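Local coordinates for protein NADPH-quinone reductase (Pediococcus pentosaceus ATCC 25745, PDB 3HA2) that probably reduces quinones with NAD(P)H using bound FMN, as flavodoxin-like quinone reductases do, this chain being the flavodoxin-like part of a longer protein, at residues S47-N52 against D75-T80; F82-Q87 against N130-M135. All coordinates share one frame; numbering follows the deposited sequence.

Interaction 1. Residues S47-N52 against D75-T80. With SO4 (sulfate ion), chain D.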
loop_
_atom_site.group_PDB
_atom_site.type_symbol
_atom_site.label_atom_id
_atom_site.label_comp_id
_atom_site.label_asym_id
_atom_site.label_seq_id
_atom_site.Cartn_x
_atom_site.Cartn_y
_atom_site.Cartn_z
ATOM N N SER A 47 -13.730 4.440 17.683
ATOM C CA SER A 47 -13.777 4.596 19.129
ATOM C C SER A 47 -12.427 4.289 19.769
ATOM O O SER A 47 -11.970 5.035 20.631
ATOM C CB SER A 47 -14.839 3.706 19.751
ATOM O OG SER A 47 -14.914 3.984 21.138
ATOM N N LEU A 48 -11.803 3.188 19.354
ATOM C CA LEU A 48 -10.494 2.816 19.905
ATOM C C LEU A 48 -9.432 3.858 19.582
ATOM O O LEU A 48 -8.613 4.209 20.434
ATOM C CB LEU A 48 -10.068 1.435 19.397
ATOM C CG LEU A 48 -10.862 0.246 19.946
ATOM C CD1 LEU A 48 -10.398 -1.029 19.242
ATOM C CD2 LEU A 48 -10.672 0.112 21.462
ATOM N N LEU A 49 -9.438 4.364 18.352
ATOM C CA LEU A 49 -8.502 5.433 17.988
ATOM C C LEU A 49 -8.650 6.662 18.880
ATOM O O LEU A 49 -7.651 7.211 19.369
ATOM C CB LEU A 49 -8.662 5.827 16.527
ATOM C CG LEU A 49 -8.220 4.742 15.547
ATOM C CD1 LEU A 49 -8.817 5.054 14.185
ATOM C CD2 LEU A 49 -6.721 4.684 15.442
ATOM N N LEU A 50 -9.893 7.075 19.105
ATOM C CA LEU A 50 -10.162 8.273 19.893
ATOM C C LEU A 50 -9.668 8.129 21.330
ATOM O O LEU A 50 -9.326 9.123 21.963
ATOM C CB LEU A 50 -11.655 8.616 19.873
ATOM C CG LEU A 50 -12.248 9.178 18.572
ATOM C CD1 LEU A 50 -13.759 9.360 18.708
ATOM C CD2 LEU A 50 -11.603 10.495 18.189
ATOM N N GLN A 51 -9.640 6.893 21.824
ATOM C CA GLN A 51 -9.310 6.593 23.219
ATOM C C GLN A 51 -7.804 6.415 23.438
ATOM O O GLN A 51 -7.363 6.194 24.564
ATOM C CB GLN A 51 -10.019 5.308 23.659
ATOM C CG GLN A 51 -11.538 5.413 23.758
ATOM C CD GLN A 51 -12.201 4.058 23.974
ATOM O OE1 GLN A 51 -13.160 3.707 23.284
ATOM N NE2 GLN A 51 -11.687 3.287 24.925
ATOM N N ASN A 52 -7.019 6.468 22.366
ATOM C CA ASN A 52 -5.578 6.216 22.494
ATOM C C ASN A 52 -4.734 7.365 21.976
ATOM O O ASN A 52 -5.188 8.133 21.127
ATOM C CB ASN A 52 -5.190 4.878 21.852
ATOM C CG ASN A 52 -5.690 3.688 22.657
ATOM O OD1 ASN A 52 -4.956 3.139 23.483
ATOM N ND2 ASN A 52 -6.952 3.314 22.456
ATOM N N ASP A 75 -8.703 2.511 4.420
ATOM C CA ASP A 75 -9.655 3.036 3.424
ATOM C C ASP A 75 -11.041 3.311 4.023
ATOM O O ASP A 75 -11.758 4.207 3.564
ATOM C CB ASP A 75 -9.810 2.041 2.251
ATOM C CG ASP A 75 -8.556 1.927 1.359
ATOM O OD1 ASP A 75 -7.614 2.722 1.513
ATOM O OD2 ASP A 75 -8.538 1.020 0.490
ATOM N N THR A 76 -11.426 2.531 5.029
ATOM C CA THR A 76 -12.804 2.522 5.520
ATOM C C THR A 76 -12.959 3.221 6.880
ATOM O O THR A 76 -13.934 3.930 7.116
ATOM C CB THR A 76 -13.341 1.063 5.584
ATOM O OG1 THR A 76 -13.122 0.411 4.317
ATOM C CG2 THR A 76 -14.812 1.049 5.847
ATOM N N VAL A 77 -11.983 3.024 7.768
ATOM C CA VAL A 77 -12.029 3.627 9.102
ATOM C C VAL A 77 -11.586 5.084 9.017
ATOM O O VAL A 77 -12.135 5.953 9.700
ATOM C CB VAL A 77 -11.136 2.834 10.125
ATOM C CG1 VAL A 77 -10.965 3.602 11.457
ATOM C CG2 VAL A 77 -11.712 1.464 10.394
HETATM N N MSE A 78 -10.566 5.344 8.195
HETATM C CA MSE A 78 -9.997 6.687 8.090
HETATM C C MSE A 78 -10.743 7.455 7.002
HETATM O O MSE A 78 -10.246 7.646 5.890
HETATM C CB MSE A 78 -8.493 6.649 7.803
HETATM C CG MSE A 78 -7.683 5.891 8.826
HETATM SE SE MSE A 78 -7.962 6.559 10.639
HETATM C CE MSE A 78 -6.431 5.614 11.455
ATOM N N THR A 79 -11.951 7.890 7.329
ATOM C CA THR A 79 -12.734 8.664 6.379
ATOM C C THR A 79 -12.265 10.121 6.354
ATOM O O THR A 79 -11.584 10.577 7.258
ATOM C CB THR A 79 -14.236 8.622 6.715
ATOM O OG1 THR A 79 -14.443 9.147 8.032
ATOM C CG2 THR A 79 -14.767 7.191 6.634
ATOM N N THR A 80 -12.630 10.837 5.298
ATOM C CA THR A 80 -12.411 12.276 5.235
ATOM C C THR A 80 -13.016 12.962 6.452
ATOM O O THR A 80 -12.354 13.797 7.083
ATOM C CB THR A 80 -13.033 12.843 3.947
ATOM O OG1 THR A 80 -12.412 12.196 2.835
ATOM C CG2 THR A 80 -12.822 14.329 3.838
HETATM S S SO4 D . -15.868 10.136 3.635
HETATM O O1 SO4 D . -16.290 10.790 2.390
HETATM O O2 SO4 D . -16.673 8.923 3.826
HETATM O O3 SO4 D . -14.464 9.721 3.508
HETATM O O4 SO4 D . -16.053 11.060 4.770
#

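Interaction 2. Residues F82-Q87 against N130-M135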
loop_
_atom_site.group_PDB
_atom_site.type_symbol
_atom_site.label_atom_id
_atom_site.label_comp_id
_atom_site.label_asym_id
_atom_site.label_seq_id
_atom_site.Cartn_x
_atom_site.Cartn_y
_atom_site.Cartn_z
ATOM N N PHE A 82 -13.734 11.854 9.432
ATOM C CA PHE A 82 -13.129 11.512 10.721
ATOM C C PHE A 82 -11.676 12.002 10.812
ATOM O O PHE A 82 -11.313 12.752 11.732
ATOM C CB PHE A 82 -13.231 9.994 10.929
ATOM C CG PHE A 82 -12.612 9.497 12.209
ATOM C CD1 PHE A 82 -13.251 9.677 13.431
ATOM C CD2 PHE A 82 -11.411 8.791 12.183
ATOM C CE1 PHE A 82 -12.687 9.203 14.622
ATOM C CE2 PHE A 82 -10.830 8.316 13.369
ATOM C CZ PHE A 82 -11.476 8.505 14.585
ATOM N N ALA A 83 -10.867 11.601 9.836
ATOM C CA ALA A 83 -9.421 11.798 9.881
ATOM C C ALA A 83 -8.980 13.179 9.423
ATOM O O ALA A 83 -7.915 13.649 9.823
ATOM C CB ALA A 83 -8.721 10.716 9.076
ATOM N N THR A 84 -9.798 13.821 8.584
ATOM C CA THR A 84 -9.555 15.213 8.157
ATOM C C THR A 84 -10.846 16.024 8.323
ATOM O O THR A 84 -11.382 16.099 9.427
ATOM C CB THR A 84 -8.962 15.274 6.719
ATOM O OG1 THR A 84 -9.830 14.608 5.794
ATOM C CG2 THR A 84 -7.572 14.582 6.681
ATOM N N GLY A 85 -11.349 16.591 7.229
ATOM C CA GLY A 85 -12.616 17.349 7.227
ATOM C C GLY A 85 -12.590 18.465 8.242
ATOM O O GLY A 85 -11.644 19.265 8.275
ATOM N N HIS A 86 -13.608 18.508 9.099
ATOM C CA HIS A 86 -13.635 19.484 10.186
ATOM C C HIS A 86 -13.365 18.874 11.560
ATOM O O HIS A 86 -13.542 19.539 12.579
ATOM C CB HIS A 86 -14.957 20.247 10.174
ATOM C CG HIS A 86 -15.089 21.174 9.006
ATOM N ND1 HIS A 86 -15.629 20.776 7.800
ATOM C CD2 HIS A 86 -14.706 22.461 8.841
ATOM C CE1 HIS A 86 -15.594 21.789 6.951
ATOM N NE2 HIS A 86 -15.038 22.823 7.558
ATOM N N GLN A 87 -12.909 17.621 11.581
ATOM C CA GLN A 87 -12.682 16.905 12.831
ATOM C C GLN A 87 -11.205 16.660 13.140
ATOM O O GLN A 87 -10.770 16.881 14.273
ATOM C CB GLN A 87 -13.429 15.578 12.807
ATOM C CG GLN A 87 -13.370 14.814 14.106
ATOM C CD GLN A 87 -14.260 13.597 14.103
ATOM O OE1 GLN A 87 -15.011 13.348 13.150
ATOM N NE2 GLN A 87 -14.179 12.820 15.176
ATOM N N ASN A 130 1.320 13.006 8.171
ATOM C CA ASN A 130 1.446 14.443 7.881
ATOM C C ASN A 130 0.060 15.051 7.615
ATOM O O ASN A 130 -0.293 16.109 8.155
ATOM C CB ASN A 130 2.386 14.682 6.674
ATOM C CG ASN A 130 3.862 14.421 6.993
ATOM O OD1 ASN A 130 4.682 14.189 6.086
ATOM N ND2 ASN A 130 4.208 14.435 8.275
ATOM N N LYS A 131 -0.735 14.350 6.813
ATOM C CA LYS A 131 -2.046 14.838 6.405
ATOM C C LYS A 131 -3.016 14.969 7.570
ATOM O O LYS A 131 -3.820 15.911 7.625
ATOM C CB LYS A 131 -2.641 13.928 5.340
ATOM C CG LYS A 131 -3.993 14.405 4.767
ATOM C CD LYS A 131 -3.828 15.685 3.966
ATOM C CE LYS A 131 -5.032 15.936 3.078
ATOM N NZ LYS A 131 -4.757 17.085 2.174
ATOM N N THR A 132 -2.950 14.015 8.490
ATOM C CA THR A 132 -3.880 13.948 9.610
ATOM C C THR A 132 -3.343 14.656 10.859
ATOM O O THR A 132 -3.959 14.573 11.926
ATOM C CB THR A 132 -4.255 12.475 9.930
ATOM O OG1 THR A 132 -3.067 11.714 10.159
ATOM C CG2 THR A 132 -4.986 11.834 8.749
ATOM N N LYS A 133 -2.193 15.327 10.726
ATOM C CA LYS A 133 -1.566 16.093 11.819
ATOM C C LYS A 133 -1.104 15.222 13.000
ATOM O O LYS A 133 -1.097 15.671 14.160
ATOM C CB LYS A 133 -2.484 17.231 12.311
ATOM C CG LYS A 133 -2.989 18.136 11.189
ATOM C CD LYS A 133 -3.887 19.279 11.703
ATOM C CE LYS A 133 -4.338 20.140 10.523
ATOM N NZ LYS A 133 -5.225 21.287 10.919
HETATM N N MSE A 134 -0.733 13.982 12.681
HETATM C CA MSE A 134 -0.128 13.062 13.642
HETATM C C MSE A 134 1.392 13.250 13.658
HETATM O O MSE A 134 1.961 13.769 12.696
HETATM C CB MSE A 134 -0.453 11.619 13.256
HETATM C CG MSE A 134 -1.918 11.284 13.308
HETATM SE SE MSE A 134 -2.207 9.413 12.815
HETATM C CE MSE A 134 -1.910 8.593 14.584
HETATM N N MSE A 135 2.024 12.831 14.751
HETATM C CA MSE A 135 3.463 12.783 14.885
HETATM C C MSE A 135 3.972 11.399 14.462
HETATM O O MSE A 135 3.679 10.403 15.110
HETATM C CB MSE A 135 3.851 13.064 16.345
HETATM C CG MSE A 135 5.281 12.725 16.691
HETATM SE SE MSE A 135 6.509 13.909 15.745
HETATM C CE MSE A 135 6.078 15.610 16.645
#

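Interaction 1. Residues S47-N52 against D75-T80
L49, near the end of helix 42-50, reaches across to V77, the last residue of helix 68-77, and to M78 just beyond it, and one methyl group carries nearly all of the contact. CD1 of L49 lies 3.8 Å from CG1 of V77 and 3.7 Å from the terminal methyl CE of M78, a selenomethionine; CE also sits 4.1 Å from L49 CD2, so it packs against the fork of the leucine. V77 offers CG1 because that methyl stands anti to the backbone N (chi1 169°). M78 gets there differently: a bend at chi2 (-55°) turns its flexible chain until selenium and methyl lie beside the leucine. Branched and unbranched apolar side chains thus share a small buried patch with no hydrogen bond across it.

Away from this patch the segments turn polar and, at Q51 and T80, exposed. S47 OG donates to Q51 OE1 over 2.8 Å, whereas the amide of buried N52 is held by L48 O through a nearly straight bond from ND2 (165°). Beyond the inverse gamma turn centred on M78, T79 caps the next helix, and T80 N binds O3 of a sulfate, probably from the crystallisation liquor, at 2.8 Å. L4 of strand 3-7 and W73 of helix 68-77 also touch L49, placing the contact where two helices meet beside the parallel sheet.

Interaction 2. Residues F82-Q87 against N130-M135
A Schellman motif ends helix 123-131, and its turn packs against the end of helix 80-83 through A83 and T132 within this flavodoxin-like fold. K133, at positive phi, is the C-prime residue: K133 N bonds to N130 O, and M134 N to A129 O. Just before it, T132 lays its methyl CG2 against A83, 3.6 Å from A83 O and 3.9 Å from A83 CB. Alanine suits this spot, since its short side chain lets the two backbones come close, with the CA atoms of A83 and T132 5.9 Å apart.

Both threonines turn a methyl to the contact and a hydroxyl back to their own helix. With chi1 at 55°, T132 OG1 sits between N and C of its backbone, where it bonds to F128 O; T84 OG1 bonds to T80 O in the same fashion. Each hydroxyl is therefore paired with a carbonyl one turn back, although no hydrogen bond joins the segments. W63 of the second subunit packs on A83 and T84, while Y64 of that subunit touches K131. Here the lysine contributes aliphatic carbon: the side chains of T84 and K131 cross obliquely, with T84 CG2 4.1 Å from K131 CG.

Overall arrangement
Interactions 1 and 2 follow one another along the chain, their centres about 10 Å apart, because helix 80-83 starts directly after the turn that ends helix 68-77. F82 joins them physically: its ring atom CE2 lies 3.9 Å from L49 CD1, the methyl central to interaction 1, and F82 CD2 is 3.8 Å from V77 O. A83, which meets T132 in interaction 2, also approaches M78, CB to CB at 4.3 Å. Both contacts border the second subunit, whose W63 links them by donating from NE1 to M78 O in interaction 1 while reaching A83 and T84 of interaction 2. The sulfate sits at the start of the short helix that joins the two contacts, where K81 N is a further donor to it.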